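Local coordinates for peptide amidase (Stenotrophomonas maltophilia, PDB 1M22), which probably hydrolyses the C-terminal amide group of peptides, as an enzyme of the amidase signature family, at residues V171-A174 against V180-G183; I190-A195 against P432-S437; T418-P423 against G452-L457; S437-A442 against L462-A467. All blocks are in the same frame, centred on the assembly; numbering follows the deposited sequence.

Interaction 1. Residues V171-A174 against V180-G183; sequences VAVA and VAIG
Val180 meets Val173 with its backbone rather than its side chain: its side chain leaves the backbone pointing away from the helix, and the carbonyl carbon, C, lies 4.0 Å from Val173 CG2. The isopropyl group of Val180 is left to pack on Val237 of helix 231-241. One residue on, the chain turns its side chain the other way, and Ala181 CB reaches within 3.6 Å of Val173 CG2, methyl against methyl. The same branch lies 3.8 Å from Ala181 N, so a single methyl of Val173 rides over the Val180-Ala181 peptide and ends beside the alanine. With CG1 of Val173 anti to its backbone N (chi1 171°), CG2 is the branch beside that N and the one turned to the strand. Ile182 again faces away, onto Leu85, Ala224 and Val237, while its carbonyl O accepts a hydrogen bond from Ser169 OG, a second tie back to helix 167-174. At Gly183 the strand has moved clear of the 171-174 turn. The buried helix packs on one face of the central sheet, with only a five-residue link between its end and the strand. Strand 180-185 runs parallel to strand 82-86, which ends in the active-site residue Lys86, and antiparallel to strand 223-228; the side chain of Ala181 is about 7 Å from that of Lys86, and helix 231-241 covers the opposite face.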
ATOM      1  N   VAL A 171      -5.756  -3.507   7.101  1.00  5.95           N
ATOM      2  CA  VAL A 171      -6.489  -4.056   8.232  1.00  5.80           C
ATOM      3  C   VAL A 171      -5.661  -5.097   8.980  1.00  5.76           C
ATOM      4  O   VAL A 171      -5.615  -5.090  10.210  1.00  6.40           O
ATOM      5  CB  VAL A 171      -7.816  -4.692   7.771  1.00  5.89           C
ATOM      6  CG1 VAL A 171      -8.455  -5.469   8.916  1.00  7.68           C
ATOM      7  CG2 VAL A 171      -8.763  -3.605   7.285  1.00  6.28           C
ATOM      8  N   ALA A 172      -4.995  -5.982   8.245  1.00  6.03           N
ATOM      9  CA  ALA A 172      -4.182  -7.016   8.880  1.00  5.75           C
ATOM     10  C   ALA A 172      -3.084  -6.418   9.756  1.00  6.27           C
ATOM     11  O   ALA A 172      -2.844  -6.881  10.871  1.00  6.62           O
ATOM     12  CB  ALA A 172      -3.575  -7.921   7.824  1.00  6.94           C
ATOM     13  N   VAL A 173      -2.411  -5.390   9.257  1.00  6.61           N
ATOM     14  CA  VAL A 173      -1.355  -4.763  10.034  1.00  7.52           C
ATOM     15  C   VAL A 173      -1.932  -4.048  11.258  1.00  6.48           C
ATOM     16  O   VAL A 173      -1.380  -4.133  12.357  1.00  6.54           O
ATOM     17  CB  VAL A 173      -0.551  -3.772   9.159  1.00  9.64           C
ATOM     18  CG1 VAL A 173       0.404  -2.961  10.019  1.00 11.81           C
ATOM     19  CG2 VAL A 173       0.225  -4.545   8.099  1.00 10.52           C
ATOM     20  N   ALA A 174      -3.052  -3.357  11.074  1.00  5.52           N
ATOM     21  CA  ALA A 174      -3.686  -2.634  12.175  1.00  5.34           C
ATOM     22  C   ALA A 174      -4.189  -3.570  13.269  1.00  5.05           C
ATOM     23  O   ALA A 174      -4.183  -3.210  14.445  1.00  6.63           O
ATOM     24  CB  ALA A 174      -4.845  -1.799  11.646  1.00  6.67           C
ATOM     25  N   VAL A 180       4.163  -7.290   9.204  1.00  6.15           N
ATOM     26  CA  VAL A 180       4.061  -6.257   8.178  1.00  5.84           C
ATOM     27  C   VAL A 180       3.310  -6.828   6.978  1.00  5.39           C
ATOM     28  O   VAL A 180       3.010  -8.024   6.933  1.00  6.20           O
ATOM     29  CB  VAL A 180       5.462  -5.797   7.710  1.00  6.57           C
ATOM     30  CG1 VAL A 180       6.199  -5.116   8.854  1.00  8.58           C
ATOM     31  CG2 VAL A 180       6.264  -6.994   7.208  1.00  8.63           C
ATOM     32  N   ALA A 181       3.015  -5.977   6.003  1.00  5.97           N
ATOM     33  CA  ALA A 181       2.310  -6.412   4.804  1.00  6.17           C
ATOM     34  C   ALA A 181       2.729  -5.593   3.594  1.00  6.08           C
ATOM     35  O   ALA A 181       3.341  -4.530   3.724  1.00  7.04           O
ATOM     36  CB  ALA A 181       0.799  -6.297   5.005  1.00  6.39           C
ATOM     37  N   ILE A 182       2.406  -6.110   2.414  1.00  5.55           N
ATOM     38  CA  ILE A 182       2.710  -5.427   1.165  1.00  6.07           C
ATOM     39  C   ILE A 182       1.394  -5.075   0.482  1.00  6.31           C
ATOM     40  O   ILE A 182       0.476  -5.904   0.403  1.00  6.84           O
ATOM     41  CB  ILE A 182       3.513  -6.318   0.180  1.00  6.03           C
ATOM     42  CG1 ILE A 182       4.776  -6.867   0.847  1.00  8.29           C
ATOM     43  CG2 ILE A 182       3.881  -5.507  -1.059  1.00  6.49           C
ATOM     44  CD1 ILE A 182       5.756  -5.806   1.289  1.00  8.39           C
ATOM     45  N   GLY A 183       1.300  -3.839   0.010  1.00  5.67           N
ATOM     46  CA  GLY A 183       0.119  -3.410  -0.714  1.00  5.80           C
ATOM     47  C   GLY A 183       0.585  -2.872  -2.053  1.00  5.45           C
ATOM     48  O   GLY A 183       1.770  -2.961  -2.379  1.00  6.09           O
TER

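Interaction 2. Residues I190-A195 against P432-S437; sequences IVCPAA and PGESYS
A sulfur-aromatic contact between Cys192 and Tyr436 lies next to the active site, the side chain of Cys192 being about 7 Å from that of the nucleophile Ser189. The sulfur approaches the phenol end of the ring obliquely: Cys192 SG is 5.1 Å from the centroid of the Tyr436 ring, 50° off its normal, and 4.0 Å from Tyr436 OH. At the other end of the tyrosine, Val191 CG2 rests 3.8 Å from Tyr436 CB, the valine and the tyrosine passing antiparallel, each running by the base of the other. The amidase core thus brings the first turn of helix 191-196, just after the nucleophile, against the start of helix 436-442, more than 230 residues later. Tyr436 has chi1 60°, its CG lying between backbone N and carbonyl carbon, which carries the ring out beside the Glu434 side chain and leaves OH 3.0 Å from Glu434 OE1 and 3.2 Å from Glu434 OE2. Glu434 OE2 is also hydrogen-bonded to Thr418 OG1. Cys192 also touches Cys163; a disulfide between them is known for this protein but is absent here. Glu185 OE1 takes the backbone N-H groups of both Ile190 and Val191, fixing the chain where it enters the helix.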
ATOM      1  N   ILE A 190      -2.549   2.611  -1.364  1.00  5.35           N
ATOM      2  CA  ILE A 190      -1.716   2.252  -0.222  1.00  5.01           C
ATOM      3  C   ILE A 190      -1.944   3.282   0.881  1.00  5.36           C
ATOM      4  O   ILE A 190      -2.356   2.934   1.986  1.00  6.74           O
ATOM      5  CB  ILE A 190      -0.200   2.224  -0.546  1.00  5.00           C
ATOM      6  CG1 ILE A 190       0.149   0.944  -1.312  1.00  6.39           C
ATOM      7  CG2 ILE A 190       0.620   2.292   0.754  1.00  7.02           C
ATOM      8  CD1 ILE A 190       1.576   0.899  -1.812  1.00  6.99           C
ATOM      9  N   VAL A 191      -1.724   4.556   0.575  1.00  5.68           N
ATOM     10  CA  VAL A 191      -1.855   5.578   1.606  1.00  6.53           C
ATOM     11  C   VAL A 191      -3.248   5.802   2.170  1.00  6.22           C
ATOM     12  O   VAL A 191      -3.387   6.093   3.355  1.00  6.30           O
ATOM     13  CB  VAL A 191      -1.249   6.937   1.146  1.00  6.46           C
ATOM     14  CG1 VAL A 191       0.239   6.764   0.878  1.00  8.24           C
ATOM     15  CG2 VAL A 191      -1.961   7.456  -0.095  1.00  9.19           C
ATOM     16  N   CYS A 192      -4.281   5.649   1.348  1.00  6.28           N
ATOM     17  CA  CYS A 192      -5.631   5.861   1.857  1.00  8.70           C
ATOM     18  C   CYS A 192      -6.041   4.780   2.857  1.00  6.14           C
ATOM     19  O   CYS A 192      -6.447   5.098   3.976  1.00  6.57           O
ATOM     20  CB  CYS A 192      -6.639   5.933   0.710  1.00  8.10           C
ATOM     21  SG  CYS A 192      -8.075   6.945   1.112  1.00 22.03           S
ATOM     22  N   PRO A 193      -5.949   3.493   2.475  1.00  5.54           N
ATOM     23  CA  PRO A 193      -6.346   2.495   3.474  1.00  6.01           C
ATOM     24  C   PRO A 193      -5.403   2.484   4.676  1.00  6.27           C
ATOM     25  O   PRO A 193      -5.805   2.148   5.785  1.00  6.12           O
ATOM     26  CB  PRO A 193      -6.358   1.180   2.687  1.00  6.63           C
ATOM     27  CG  PRO A 193      -5.428   1.437   1.531  1.00  6.60           C
ATOM     28  CD  PRO A 193      -5.718   2.869   1.160  1.00  6.37           C
ATOM     29  N   ALA A 194      -4.144   2.857   4.472  1.00  5.26           N
ATOM     30  CA  ALA A 194      -3.230   2.895   5.604  1.00  5.51           C
ATOM     31  C   ALA A 194      -3.727   3.947   6.604  1.00  6.03           C
ATOM     32  O   ALA A 194      -3.840   3.674   7.801  1.00  5.56           O
ATOM     33  CB  ALA A 194      -1.816   3.225   5.135  1.00  5.49           C
ATOM     34  N   ALA A 195      -4.046   5.142   6.116  1.00  5.00           N
ATOM     35  CA  ALA A 195      -4.525   6.206   6.994  1.00  6.03           C
ATOM     36  C   ALA A 195      -5.856   5.845   7.653  1.00  5.93           C
ATOM     37  O   ALA A 195      -6.048   6.066   8.852  1.00  6.26           O
ATOM     38  CB  ALA A 195      -4.672   7.507   6.206  1.00  6.39           C
ATOM     39  N   PRO A 432     -13.531  15.772  -0.505  1.00 29.01           N
ATOM     40  CA  PRO A 432     -12.911  16.876  -1.248  1.00 26.48           C
ATOM     41  C   PRO A 432     -11.649  17.427  -0.587  1.00 23.10           C
ATOM     42  O   PRO A 432     -11.598  17.600   0.630  1.00 23.47           O
ATOM     43  CB  PRO A 432     -14.025  17.920  -1.302  1.00 28.15           C
ATOM     44  CG  PRO A 432     -15.267  17.087  -1.295  1.00 29.16           C
ATOM     45  CD  PRO A 432     -14.949  16.062  -0.235  1.00 29.61           C
ATOM     46  N   GLY A 433     -10.629  17.695  -1.397  1.00 19.48           N
ATOM     47  CA  GLY A 433      -9.400  18.249  -0.860  1.00 17.03           C
ATOM     48  C   GLY A 433      -8.224  17.306  -0.681  1.00 15.44           C
ATOM     49  O   GLY A 433      -7.196  17.720  -0.149  1.00 15.26           O
ATOM     50  N   GLU A 434      -8.353  16.052  -1.106  1.00 13.93           N
ATOM     51  CA  GLU A 434      -7.245  15.106  -0.969  1.00 12.89           C
ATOM     52  C   GLU A 434      -6.110  15.519  -1.900  1.00 12.72           C
ATOM     53  O   GLU A 434      -6.352  16.107  -2.955  1.00 13.44           O
ATOM     54  CB  GLU A 434      -7.704  13.685  -1.302  1.00 14.95           C
ATOM     55  CG  GLU A 434      -8.830  13.180  -0.414  1.00 17.98           C
ATOM     56  CD  GLU A 434      -9.326  11.809  -0.828  1.00 20.87           C
ATOM     57  OE1 GLU A 434      -9.658  11.635  -2.019  1.00 22.49           O
ATOM     58  OE2 GLU A 434      -9.391  10.908   0.035  1.00 21.60           O
ATOM     59  N   SER A 435      -4.876  15.202  -1.513  1.00 10.39           N
ATOM     60  CA  SER A 435      -3.706  15.569  -2.305  1.00 11.13           C
ATOM     61  C   SER A 435      -2.816  14.412  -2.758  1.00 10.64           C
ATOM     62  O   SER A 435      -1.933  14.612  -3.597  1.00 11.26           O
ATOM     63  CB  SER A 435      -2.843  16.559  -1.516  1.00 10.80           C
ATOM     64  OG  SER A 435      -3.547  17.757  -1.232  1.00 14.28           O
ATOM     65  N   TYR A 436      -3.037  13.212  -2.222  1.00  9.27           N
ATOM     66  CA  TYR A 436      -2.198  12.065  -2.575  1.00  9.45           C
ATOM     67  C   TYR A 436      -2.192  11.683  -4.054  1.00  8.49           C
ATOM     68  O   TYR A 436      -1.272  11.007  -4.516  1.00  8.51           O
ATOM     69  CB  TYR A 436      -2.571  10.844  -1.723  1.00 11.32           C
ATOM     70  CG  TYR A 436      -4.004  10.387  -1.863  1.00 10.64           C
ATOM     71  CD1 TYR A 436      -4.446   9.745  -3.021  1.00 11.55           C
ATOM     72  CD2 TYR A 436      -4.926  10.607  -0.840  1.00 13.90           C
ATOM     73  CE1 TYR A 436      -5.772   9.336  -3.156  1.00 12.57           C
ATOM     74  CE2 TYR A 436      -6.251  10.203  -0.965  1.00 16.30           C
ATOM     75  CZ  TYR A 436      -6.667   9.571  -2.124  1.00 16.97           C
ATOM     76  OH  TYR A 436      -7.982   9.185  -2.257  1.00 21.86           O
ATOM     77  N   SER A 437      -3.204  12.111  -4.799  1.00  8.41           N
ATOM     78  CA  SER A 437      -3.259  11.789  -6.218  1.00  8.24           C
ATOM     79  C   SER A 437      -2.065  12.380  -6.963  1.00  7.79           C
ATOM     80  O   SER A 437      -1.596  11.812  -7.948  1.00  8.43           O
ATOM     81  CB  SER A 437      -4.555  12.316  -6.837  1.00  8.87           C
ATOM     82  OG  SER A 437      -4.612  12.017  -8.225  1.00 13.93           O
TER

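Interaction 3. Residues T418-P423 against G452-L457; sequences TGVAWP and GQIDGL
Val420 and Leu457 bring their backbones closest, CA to CA 6.0 Å, where an irregular stretch of chain passes the end of a beta hairpin. The hairpin joins strands 446-454 and 457-464 through a type I' turn, with Asp455 and Gly456 at its corners; Ile454 and Leu457 form the hydrogen-bonded pair that closes it, Ile454 N to Leu457 O at 2.9 Å and Leu457 N to Ile454 O at 3.0 Å. Both of these residues turn their side chains to Val420. The valine comes in at about a right angle to each: its CB lies 3.8 Å from Leu457 CB, while its CG1 branch reaches the isoleucine, 4.0 Å from Ile454 CB. Its other methyl, CG2, sits 4.0 Å from Leu457 CD1. Leucine CG stands anti to the carbonyl carbon (chi1 -60°), and the extended chain beyond it sends CD1 alongside the 420-421 backbone until it is 3.5 Å from Ala421 O. The methyl of Ala421 is a more distant neighbour of that same CD1. Val459, two residues along the strand from Leu457, touches both Val420 and Ile454 and continues the apolar patch along the sheet. Polar groups of both segments bond to other parts of the chain, Val420 N to Tyr286 OH, Asp455 O to Arg157, and the Asp455 carboxylate to a salt bridge with Arg287. The loop and the hairpin end are therefore held to each other mainly by buried apolar packing, with no hydrogen bond between them.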
ATOM      1  N   THR A 418      -6.598  11.822   4.212  1.00  6.99           N
ATOM      2  CA  THR A 418      -7.980  11.738   3.763  1.00  8.48           C
ATOM      3  C   THR A 418      -8.875  11.949   4.981  1.00  8.36           C
ATOM      4  O   THR A 418      -8.399  12.368   6.034  1.00  7.90           O
ATOM      5  CB  THR A 418      -8.256  10.352   3.115  1.00  9.75           C
ATOM      6  OG1 THR A 418      -9.590  10.317   2.594  1.00 11.21           O
ATOM      7  CG2 THR A 418      -8.075   9.224   4.132  1.00  9.70           C
ATOM      8  N   GLY A 419     -10.170  11.685   4.833  1.00  8.92           N
ATOM      9  CA  GLY A 419     -11.087  11.833   5.951  1.00  9.42           C
ATOM     10  C   GLY A 419     -11.128  10.531   6.730  1.00  9.80           C
ATOM     11  O   GLY A 419     -10.193   9.733   6.652  1.00 11.14           O
ATOM     12  N   VAL A 420     -12.200  10.302   7.484  1.00  9.74           N
ATOM     13  CA  VAL A 420     -12.310   9.071   8.258  1.00  9.05           C
ATOM     14  C   VAL A 420     -13.187   8.037   7.570  1.00  8.25           C
ATOM     15  O   VAL A 420     -13.900   8.338   6.614  1.00  9.94           O
ATOM     16  CB  VAL A 420     -12.880   9.333   9.667  1.00 10.74           C
ATOM     17  CG1 VAL A 420     -11.947  10.252  10.435  1.00 12.85           C
ATOM     18  CG2 VAL A 420     -14.273   9.935   9.566  1.00 14.01           C
ATOM     19  N   ALA A 421     -13.117   6.806   8.064  1.00  8.87           N
ATOM     20  CA  ALA A 421     -13.896   5.709   7.512  1.00  8.73           C
ATOM     21  C   ALA A 421     -15.389   6.027   7.528  1.00  9.42           C
ATOM     22  O   ALA A 421     -15.890   6.686   8.440  1.00  9.64           O
ATOM     23  CB  ALA A 421     -13.624   4.435   8.300  1.00  9.69           C
ATOM     24  N   TRP A 422     -16.085   5.534   6.513  1.00  9.82           N
ATOM     25  CA  TRP A 422     -17.519   5.740   6.354  1.00 10.83           C
ATOM     26  C   TRP A 422     -18.241   4.397   6.432  1.00 10.49           C
ATOM     27  O   TRP A 422     -17.625   3.342   6.273  1.00  9.68           O
ATOM     28  CB  TRP A 422     -17.779   6.378   4.990  1.00 11.31           C
ATOM     29  CG  TRP A 422     -17.193   5.573   3.864  1.00 12.91           C
ATOM     30  CD1 TRP A 422     -17.818   4.599   3.138  1.00 14.76           C
ATOM     31  CD2 TRP A 422     -15.843   5.629   3.382  1.00 14.62           C
ATOM     32  NE1 TRP A 422     -16.942   4.043   2.235  1.00 15.80           N
ATOM     33  CE2 TRP A 422     -15.723   4.657   2.363  1.00 14.40           C
ATOM     34  CE3 TRP A 422     -14.724   6.405   3.714  1.00 16.59           C
ATOM     35  CZ2 TRP A 422     -14.526   4.439   1.673  1.00 16.30           C
ATOM     36  CZ3 TRP A 422     -13.531   6.187   3.027  1.00 16.48           C
ATOM     37  CH2 TRP A 422     -13.444   5.211   2.018  1.00 16.24           C
ATOM     38  N   PRO A 423     -19.559   4.415   6.691  1.00  9.99           N
ATOM     39  CA  PRO A 423     -20.321   3.166   6.770  1.00 10.23           C
ATOM     40  C   PRO A 423     -20.193   2.418   5.444  1.00 11.15           C
ATOM     41  O   PRO A 423     -20.351   3.013   4.377  1.00 12.41           O
ATOM     42  CB  PRO A 423     -21.750   3.650   7.014  1.00 12.34           C
ATOM     43  CG  PRO A 423     -21.552   4.920   7.769  1.00 12.98           C
ATOM     44  CD  PRO A 423     -20.404   5.572   7.035  1.00 12.00           C
ATOM     45  N   GLY A 452      -3.609  10.792  14.696  1.00  8.98           N
ATOM     46  CA  GLY A 452      -4.690  10.933  15.653  1.00  9.52           C
ATOM     47  C   GLY A 452      -5.965  10.267  15.189  1.00  9.98           C
ATOM     48  O   GLY A 452      -5.955   9.428  14.289  1.00  8.25           O
ATOM     49  N   GLN A 453      -7.072  10.643  15.817  1.00  9.92           N
ATOM     50  CA  GLN A 453      -8.367  10.086  15.470  1.00 10.55           C
ATOM     51  C   GLN A 453      -9.445  11.144  15.617  1.00 11.14           C
ATOM     52  O   GLN A 453      -9.262  12.139  16.320  1.00 12.45           O
ATOM     53  CB  GLN A 453      -8.716   8.908  16.390  1.00 12.36           C
ATOM     54  CG  GLN A 453      -7.785   7.711  16.288  1.00 18.01           C
ATOM     55  CD  GLN A 453      -8.165   6.586  17.240  1.00 20.70           C
ATOM     56  OE1 GLN A 453      -7.572   5.507  17.210  1.00 24.19           O
ATOM     57  NE2 GLN A 453      -9.153   6.838  18.093  1.00 22.84           N
ATOM     58  N   ILE A 454     -10.556  10.926  14.928  1.00  9.93           N
ATOM     59  CA  ILE A 454     -11.716  11.800  15.014  1.00 11.47           C
ATOM     60  C   ILE A 454     -12.853  10.832  15.321  1.00 13.86           C
ATOM     61  O   ILE A 454     -13.136   9.926  14.535  1.00 12.10           O
ATOM     62  CB  ILE A 454     -12.008  12.531  13.684  1.00 10.79           C
ATOM     63  CG1 ILE A 454     -10.849  13.470  13.339  1.00 11.83           C
ATOM     64  CG2 ILE A 454     -13.315  13.317  13.803  1.00 13.61           C
ATOM     65  CD1 ILE A 454     -11.000  14.185  12.009  1.00 11.82           C
ATOM     66  N   ASP A 455     -13.472  11.004  16.482  1.00 15.44           N
ATOM     67  CA  ASP A 455     -14.571  10.141  16.900  1.00 17.34           C
ATOM     68  C   ASP A 455     -14.173   8.664  16.897  1.00 14.51           C
ATOM     69  O   ASP A 455     -14.976   7.799  16.541  1.00 16.14           O
ATOM     70  CB  ASP A 455     -15.782  10.351  15.988  1.00 21.75           C
ATOM     71  CG  ASP A 455     -16.310  11.772  16.033  1.00 27.30           C
ATOM     72  OD1 ASP A 455     -16.601  12.264  17.143  1.00 31.12           O
ATOM     73  OD2 ASP A 455     -16.439  12.394  14.957  1.00 31.67           O
ATOM     74  N   GLY A 456     -12.932   8.384  17.282  1.00 13.24           N
ATOM     75  CA  GLY A 456     -12.458   7.010  17.338  1.00 11.78           C
ATOM     76  C   GLY A 456     -11.952   6.404  16.040  1.00 10.71           C
ATOM     77  O   GLY A 456     -11.519   5.254  16.024  1.00 13.80           O
ATOM     78  N   LEU A 457     -11.998   7.167  14.952  1.00  9.75           N
ATOM     79  CA  LEU A 457     -11.543   6.672  13.655  1.00  9.10           C
ATOM     80  C   LEU A 457     -10.215   7.337  13.283  1.00  8.36           C
ATOM     81  O   LEU A 457     -10.081   8.557  13.354  1.00  9.01           O
ATOM     82  CB  LEU A 457     -12.611   6.953  12.597  1.00  7.91           C
ATOM     83  CG  LEU A 457     -13.972   6.294  12.878  1.00 10.60           C
ATOM     84  CD1 LEU A 457     -14.984   6.740  11.837  1.00 10.95           C
ATOM     85  CD2 LEU A 457     -13.828   4.777  12.872  1.00 11.79           C
TER

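Interaction 4. Residues S437-A442 against L462-A467; sequences SAAAVA and LFMGTA
No aromatic ring or other flat side chain serves as a surface where Ala438 and Ala439 meet Met464; there are no ring faces or edges to assign, and the contact is made by two methyls and a thioether. It is a helix-on-sheet packing: the first turn of helix 436-442 lies against strand 457-464 of the central mixed sheet, near that strand's end. In sequence the helix is followed by strand 446-454, which then turns back as strand 457-464, so the helix covers a face of the hairpin that comes right after it. Ala439 and Met464 are the closest pair in the backbone, CA to CA 6.5 Å, a short spacing that suits a helix side chain as small as a methyl. Both alanines point their CB toward the strand, and Met464 points its own side chain back. Ser446, on the adjacent strand, touches Ala439 and Met464 and fills in beside them. Ala438 also touches Ile401 of helix 383-407 and Trp318, and Ser437 OG is hydrogen-bonded to Asp187 and Trp318 NE1. The methionine begins with CG anti to its carbonyl carbon (chi1 -66°), runs extended through chi2, and bends at chi3 (-69°), which turns the terminal CE out of line with the chain before it. The sulfur at that bend does most of the touching: Met464 SD lies 3.6 Å from Ala439 CB, 3.9 Å from Ala439 N and 4.5 Å from Ala438 CB.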
ATOM      1  N   SER A 437      -3.204  12.111  -4.799  1.00  8.41           N
ATOM      2  CA  SER A 437      -3.259  11.789  -6.218  1.00  8.24           C
ATOM      3  C   SER A 437      -2.065  12.380  -6.963  1.00  7.79           C
ATOM      4  O   SER A 437      -1.596  11.812  -7.948  1.00  8.43           O
ATOM      5  CB  SER A 437      -4.555  12.316  -6.837  1.00  8.87           C
ATOM      6  OG  SER A 437      -4.612  12.017  -8.225  1.00 13.93           O
ATOM      7  N   ALA A 438      -1.573  13.522  -6.493  1.00  7.56           N
ATOM      8  CA  ALA A 438      -0.435  14.168  -7.137  1.00  7.60           C
ATOM      9  C   ALA A 438       0.775  13.235  -7.160  1.00  7.17           C
ATOM     10  O   ALA A 438       1.422  13.069  -8.191  1.00  7.75           O
ATOM     11  CB  ALA A 438      -0.084  15.465  -6.416  1.00  9.94           C
ATOM     12  N   ALA A 439       1.084  12.625  -6.020  1.00  6.89           N
ATOM     13  CA  ALA A 439       2.223  11.720  -5.959  1.00  6.69           C
ATOM     14  C   ALA A 439       1.984  10.480  -6.817  1.00  5.77           C
ATOM     15  O   ALA A 439       2.883  10.012  -7.514  1.00  6.43           O
ATOM     16  CB  ALA A 439       2.497  11.316  -4.512  1.00  7.74           C
ATOM     17  N   ALA A 440       0.769   9.949  -6.769  1.00  6.47           N
ATOM     18  CA  ALA A 440       0.447   8.767  -7.555  1.00  6.42           C
ATOM     19  C   ALA A 440       0.607   9.013  -9.056  1.00  6.36           C
ATOM     20  O   ALA A 440       1.221   8.214  -9.765  1.00  7.51           O
ATOM     21  CB  ALA A 440      -0.979   8.306  -7.246  1.00  7.52           C
ATOM     22  N   VAL A 441       0.062  10.125  -9.535  1.00  6.36           N
ATOM     23  CA  VAL A 441       0.128  10.447 -10.955  1.00  7.16           C
ATOM     24  C   VAL A 441       1.536  10.846 -11.403  1.00  7.64           C
ATOM     25  O   VAL A 441       1.951  10.539 -12.520  1.00  8.87           O
ATOM     26  CB  VAL A 441      -0.897  11.552 -11.288  1.00  7.05           C
ATOM     27  CG1 VAL A 441      -0.791  11.963 -12.749  1.00  9.13           C
ATOM     28  CG2 VAL A 441      -2.304  11.035 -10.986  1.00  8.03           C
ATOM     29  N   ALA A 442       2.280  11.516 -10.528  1.00  7.40           N
ATOM     30  CA  ALA A 442       3.644  11.925 -10.853  1.00  6.73           C
ATOM     31  C   ALA A 442       4.608  10.748 -10.756  1.00  7.10           C
ATOM     32  O   ALA A 442       5.706  10.797 -11.306  1.00  8.92           O
ATOM     33  CB  ALA A 442       4.096  13.026  -9.904  1.00  7.09           C
ATOM     34  N   LEU A 462      -0.014  12.920   5.673  1.00  6.25           N
ATOM     35  CA  LEU A 462       0.637  12.540   4.426  1.00  6.31           C
ATOM     36  C   LEU A 462       1.876  13.368   4.124  1.00  6.63           C
ATOM     37  O   LEU A 462       1.870  14.588   4.291  1.00  7.82           O
ATOM     38  CB  LEU A 462      -0.347  12.704   3.268  1.00  8.90           C
ATOM     39  CG  LEU A 462       0.162  12.373   1.866  1.00  9.60           C
ATOM     40  CD1 LEU A 462       0.263  10.871   1.701  1.00 11.85           C
ATOM     41  CD2 LEU A 462      -0.790  12.956   0.831  1.00 13.83           C
ATOM     42  N   PHE A 463       2.933  12.687   3.690  1.00  6.24           N
ATOM     43  CA  PHE A 463       4.184  13.329   3.286  1.00  6.33           C
ATOM     44  C   PHE A 463       4.402  12.982   1.812  1.00  7.28           C
ATOM     45  O   PHE A 463       4.274  11.820   1.419  1.00  8.23           O
ATOM     46  CB  PHE A 463       5.396  12.791   4.059  1.00  7.27           C
ATOM     47  CG  PHE A 463       5.432  13.167   5.515  1.00  7.24           C
ATOM     48  CD1 PHE A 463       4.602  12.532   6.431  1.00  9.46           C
ATOM     49  CD2 PHE A 463       6.330  14.127   5.980  1.00  9.85           C
ATOM     50  CE1 PHE A 463       4.666  12.843   7.791  1.00  8.79           C
ATOM     51  CE2 PHE A 463       6.402  14.444   7.335  1.00  9.84           C
ATOM     52  CZ  PHE A 463       5.567  13.800   8.242  1.00 10.17           C
ATOM     53  N   MET A 464       4.723  13.982   0.997  1.00  7.28           N
ATOM     54  CA  MET A 464       4.999  13.756  -0.425  1.00  7.37           C
ATOM     55  C   MET A 464       6.298  14.465  -0.795  1.00  6.32           C
ATOM     56  O   MET A 464       6.585  15.552  -0.290  1.00  7.33           O
ATOM     57  CB  MET A 464       3.867  14.286  -1.313  1.00  8.78           C
ATOM     58  CG  MET A 464       2.532  13.561  -1.161  1.00 10.31           C
ATOM     59  SD  MET A 464       1.324  14.024  -2.437  1.00 11.37           S
ATOM     60  CE  MET A 464       0.981  15.720  -1.972  1.00 14.27           C
ATOM     61  N   GLY A 465       7.078  13.840  -1.669  1.00  5.78           N
ATOM     62  CA  GLY A 465       8.335  14.430  -2.097  1.00  6.49           C
ATOM     63  C   GLY A 465       8.568  14.191  -3.574  1.00  6.75           C
ATOM     64  O   GLY A 465       7.741  13.577  -4.248  1.00  7.46           O
ATOM     65  N   THR A 466       9.694  14.672  -4.091  1.00  6.61           N
ATOM     66  CA  THR A 466       9.992  14.472  -5.501  1.00  7.75           C
ATOM     67  C   THR A 466      10.550  13.064  -5.716  1.00  7.16           C
ATOM     68  O   THR A 466      10.799  12.325  -4.762  1.00  6.82           O
ATOM     69  CB  THR A 466      10.991  15.534  -6.021  1.00  8.75           C
ATOM     70  OG1 THR A 466      11.043  15.474  -7.452  1.00 11.03           O
ATOM     71  CG2 THR A 466      12.384  15.294  -5.455  1.00  9.86           C
ATOM     72  N   ALA A 467      10.740  12.686  -6.974  1.00  6.62           N
ATOM     73  CA  ALA A 467      11.252  11.363  -7.293  1.00  6.99           C
ATOM     74  C   ALA A 467      12.515  10.999  -6.519  1.00  6.44           C
ATOM     75  O   ALA A 467      13.424  11.819  -6.362  1.00  7.55           O
ATOM     76  CB  ALA A 467      11.517  11.257  -8.794  1.00  8.32           C
TER

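In the fold
Interactions 1, 3 and 4 are fully buried, yet interaction 1 is nearest the middle of the chain and interaction 3 the farthest out, where a sheet hairpin ends. Interaction 2, beside the nucleophile, is partly buried and alone mixes sulfur, ring and carboxylate; the others are apolar, built of valine, alanine, leucine, isoleucine and methionine. Interactions 2 and 4 use the same helix, 436-442, and meet where Tyr436 CB packs 3.8 Å from Leu462 CD2. Interactions 1, 3 and 4 reach the same sheet. Interaction 1 leads into interaction 2, since strand 180-185 precedes helix 191-196.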